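Side-chain contacts in novel Thermotoga maritima enzyme TM1112 (PDB 1O5U), which is of unknown function but folds as a small cupin of the DUF861 family and is probably an enzyme: residues A[21-24]-A[25-29]; A[71-74]-A[75-78]. One frame throughout, in Å; residues are numbered along the deposited sequence.

Contact 1. Residues A[21-24]-A[25-29]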
# COMPACT_ATOMS: atom_id res chain seq x y z
N THR A 21 10.14 -9.54 -7.09
CA THR A 21 10.78 -9.97 -8.32
C THR A 21 9.79 -9.89 -9.46
O THR A 21 8.58 -9.94 -9.25
CB THR A 21 11.31 -11.38 -8.19
OG1 THR A 21 10.24 -12.28 -7.84
CG2 THR A 21 12.33 -11.49 -7.09
N PRO A 22 10.28 -9.80 -10.70
CA PRO A 22 9.38 -9.83 -11.84
C PRO A 22 8.47 -11.06 -11.84
O PRO A 22 7.30 -10.94 -12.15
CB PRO A 22 10.31 -9.81 -13.01
CG PRO A 22 11.51 -9.18 -12.51
CD PRO A 22 11.68 -9.58 -11.09
N GLU A 23 8.99 -12.22 -11.45
CA GLU A 23 8.15 -13.41 -11.47
C GLU A 23 7.02 -13.33 -10.44
O GLU A 23 5.91 -13.72 -10.74
CB GLU A 23 8.99 -14.69 -11.32
CG GLU A 23 8.18 -15.96 -11.50
CD GLU A 23 7.65 -16.15 -12.92
OE1 GLU A 23 8.17 -15.54 -13.88
OE2 GLU A 23 6.73 -16.96 -13.05
N LYS A 24 7.29 -12.83 -9.24
CA LYS A 24 6.29 -12.75 -8.21
C LYS A 24 5.21 -11.82 -8.65
O LYS A 24 4.02 -12.10 -8.56
CB LYS A 24 6.88 -12.20 -6.91
CG LYS A 24 5.80 -12.04 -5.82
CD LYS A 24 6.46 -11.61 -4.52
CE LYS A 24 5.77 -12.15 -3.28
NZ LYS A 24 6.84 -12.37 -2.28
N LEU A 25 5.64 -10.69 -9.16
CA LEU A 25 4.73 -9.74 -9.68
C LEU A 25 3.91 -10.34 -10.81
O LEU A 25 2.70 -10.21 -10.85
CB LEU A 25 5.57 -8.56 -10.15
CG LEU A 25 4.84 -7.28 -10.28
CD1 LEU A 25 4.22 -6.92 -8.95
CD2 LEU A 25 5.83 -6.23 -10.78
N LYS A 26 4.57 -11.07 -11.70
CA LYS A 26 3.89 -11.69 -12.82
C LYS A 26 2.84 -12.70 -12.37
O LYS A 26 1.70 -12.71 -12.87
CB LYS A 26 4.92 -12.34 -13.75
CG LYS A 26 4.37 -13.10 -14.89
CD LYS A 26 5.52 -13.62 -15.76
CE LYS A 26 5.02 -14.40 -16.94
NZ LYS A 26 6.16 -15.01 -17.73
N GLU A 27 3.22 -13.58 -11.43
CA GLU A 27 2.35 -14.63 -10.95
C GLU A 27 1.16 -14.14 -10.12
O GLU A 27 0.17 -14.85 -9.98
CB GLU A 27 3.18 -15.65 -10.16
CG GLU A 27 4.19 -16.33 -11.06
CD GLU A 27 4.84 -17.55 -10.44
OE1 GLU A 27 4.41 -17.95 -9.36
OE2 GLU A 27 5.79 -18.09 -11.05
N LEU A 28 1.26 -12.92 -9.58
CA LEU A 28 0.13 -12.32 -8.85
C LEU A 28 -0.88 -11.67 -9.83
O LEU A 28 -2.01 -11.37 -9.45
CB LEU A 28 0.64 -11.25 -7.86
CG LEU A 28 1.33 -11.66 -6.55
CD1 LEU A 28 1.80 -10.46 -5.79
CD2 LEU A 28 0.47 -12.52 -5.67
N SER A 29 -0.44 -11.43 -11.07
CA SER A 29 -1.26 -10.77 -12.09
C SER A 29 -1.83 -9.48 -11.50
O SER A 29 -3.02 -9.20 -11.59
CB SER A 29 -2.39 -11.69 -12.57
OG SER A 29 -1.91 -12.67 -13.52

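Contact 2. Residues A[71-74]-A[75-78]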
# COMPACT_ATOMS: atom_id res chain seq x y z
N VAL A 71 7.64 3.96 4.96
CA VAL A 71 7.46 4.70 3.73
C VAL A 71 7.22 3.65 2.65
O VAL A 71 7.94 2.58 2.58
CB VAL A 71 8.72 5.54 3.41
CG1 VAL A 71 8.70 6.08 1.96
CG2 VAL A 71 8.82 6.66 4.38
N ILE A 72 6.26 3.95 1.80
CA ILE A 72 6.02 3.12 0.62
C ILE A 72 6.08 3.99 -0.61
O ILE A 72 5.69 5.15 -0.57
CB ILE A 72 4.70 2.38 0.71
CG1 ILE A 72 3.56 3.31 1.01
CG2 ILE A 72 4.76 1.35 1.83
CD1 ILE A 72 2.18 2.59 1.12
N GLU A 73 6.64 3.44 -1.66
CA GLU A 73 6.86 4.24 -2.85
C GLU A 73 6.82 3.40 -4.08
O GLU A 73 6.60 2.17 -3.99
CB GLU A 73 8.12 5.08 -2.73
CG GLU A 73 9.37 4.35 -2.55
CD GLU A 73 10.50 5.22 -1.99
OE1 GLU A 73 10.37 6.44 -1.52
OE2 GLU A 73 11.55 4.61 -2.02
N LYS A 74 7.00 4.04 -5.25
CA LYS A 74 6.82 3.36 -6.53
C LYS A 74 7.61 2.07 -6.54
O LYS A 74 8.81 2.03 -6.21
CB LYS A 74 7.26 4.29 -7.68
CG LYS A 74 7.20 3.69 -9.04
CD LYS A 74 7.63 4.76 -10.07
CE LYS A 74 7.54 4.24 -11.50
NZ LYS A 74 8.32 5.12 -12.43
N GLY A 75 6.98 1.03 -7.03
CA GLY A 75 7.63 -0.29 -7.18
C GLY A 75 7.53 -1.19 -6.00
O GLY A 75 7.89 -2.36 -6.08
N ASP A 76 6.97 -0.70 -4.89
CA ASP A 76 6.78 -1.55 -3.73
C ASP A 76 5.52 -2.38 -3.81
O ASP A 76 4.48 -1.88 -4.26
CB ASP A 76 6.65 -0.68 -2.46
CG ASP A 76 7.95 -0.07 -2.01
OD1 ASP A 76 7.87 0.86 -1.16
OD2 ASP A 76 9.08 -0.50 -2.38
N LEU A 77 5.62 -3.60 -3.28
CA LEU A 77 4.51 -4.50 -3.01
C LEU A 77 4.34 -4.48 -1.50
O LEU A 77 5.24 -4.87 -0.76
CB LEU A 77 4.83 -5.88 -3.47
CG LEU A 77 3.67 -6.88 -3.38
CD1 LEU A 77 2.55 -6.56 -4.38
CD2 LEU A 77 4.22 -8.25 -3.64
N VAL A 78 3.16 -4.05 -1.06
CA VAL A 78 2.90 -3.81 0.37
C VAL A 78 1.70 -4.61 0.83
O VAL A 78 0.71 -4.70 0.11
CB VAL A 78 2.61 -2.32 0.66
CG1 VAL A 78 2.49 -2.12 2.16
CG2 VAL A 78 3.65 -1.47 -0.02
O HOH W 1 9.70 1.36 0.71

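Contact 1. Residues A[21-24]-A[25-29]
Leu25, Lys26, Glu27 and Leu28 donate their backbone N-H groups to the carbonyls of Thr21, Pro22, Glu23 and Lys24, four successive N-H(i+4) to O=C(i) bonds that make residues 22-28 a short alpha-helix of two turns. Thr21 is its N-cap: OG1 accepts a weak bond from Lys24 N at 3.3 Å. Along one flank of the helix Glu23 and Glu27, a turn apart, bring their carboxylates together with the planes nearly perpendicular, 85° apart. The Glu23 chain bends at chi2 (67°), whereas that of Glu27 runs extended back toward the N-terminal end and lays CG 3.1 Å from Glu23 O. Lys26 adds a loose electrostatic partner, its NZ 4.4 Å from Glu23 OE1, beyond salt-bridge range. Roughly a quarter-turn further round, the flank bearing Lys24 and Leu28 faces the cupin barrel: Lys24 forms a salt bridge with Glu18, and Leu28 packs on Trp33 and on Leu77 of strand 77-80. Between the two acids, Glu23 OE2 stands 2.5 Å from Glu27 OE2, an approach so short that it would be consistent with one of the two being protonated, though the geometry leaves this doubtful; the same Glu27 OE2 lies 3.2 Å from Glu23 CG.

Contact 2. Residues A[71-74]-A[75-78]
Asp76 reaches back across a tight type II beta turn, Glu73 to Asp76, to hold the end of the strand that precedes it. The turn is closed by Asp76 N, which donates to Glu73 O at 3.0 Å, and Gly75 occupies its third position with a positive phi (90°), the conformation for which a type II turn favours glycine. From the backbone of Asp76, CB comes 3.2 Å from Glu73 O. CG follows at 3.3 Å from that same carbonyl oxygen, placed beside its own backbone N by a chi1 of -73°, a torsion that brings OD1 within bonding distance of Glu73 N. OD1 then accepts Glu73 N at 2.9 Å; the donor approaches from above the carboxylate plane, 46° out of it. A water donates to OD1 as well, at 2.7 Å, and also to Val71 O, bridging the carboxylate to a residue two positions before Glu73 in the same strand. OD2, the other tip, forms a salt bridge with Lys19. Both oxygens of this buried acid thus have polar partners, which would favour its charged form. The rest of the contact is apolar: Ile72 CG2 meets Val78 CG2 at 3.6 Å, the two side chains crossing at about a right angle. Ile17 of strand 16-18 touches Ile72, Asp76 and Val78 alike. The turn thereby carries the chain from one cupin sheet to the other: strand 69-73 is an outermost strand of the four-stranded sheet and pairs with strand 58-64, while strand 77-80 lies between strands 16-18 and 51-55 of the five-stranded sheet.

Contact 1 closes some forty residues before contact 2 opens, yet their centres are only about 15 Å apart and they meet through the side chain of Leu77. Its CD2 lies 3.9 Å from Leu28 CD1 and 4.1 Å from Lys24 CD, so the helix of residues 22-28 rests on the strand that leaves the turn of contact 2. A second connection runs through the segment leading into the helix: Glu18 pairs with Lys24 and Lys19 with Asp76, two salt bridges from adjacent residues to the two contacts. The centre of contact 1, at the surface, lies about 16 Å from the centre of the chain; that of contact 2, partly buried, lies about 7 Å from it.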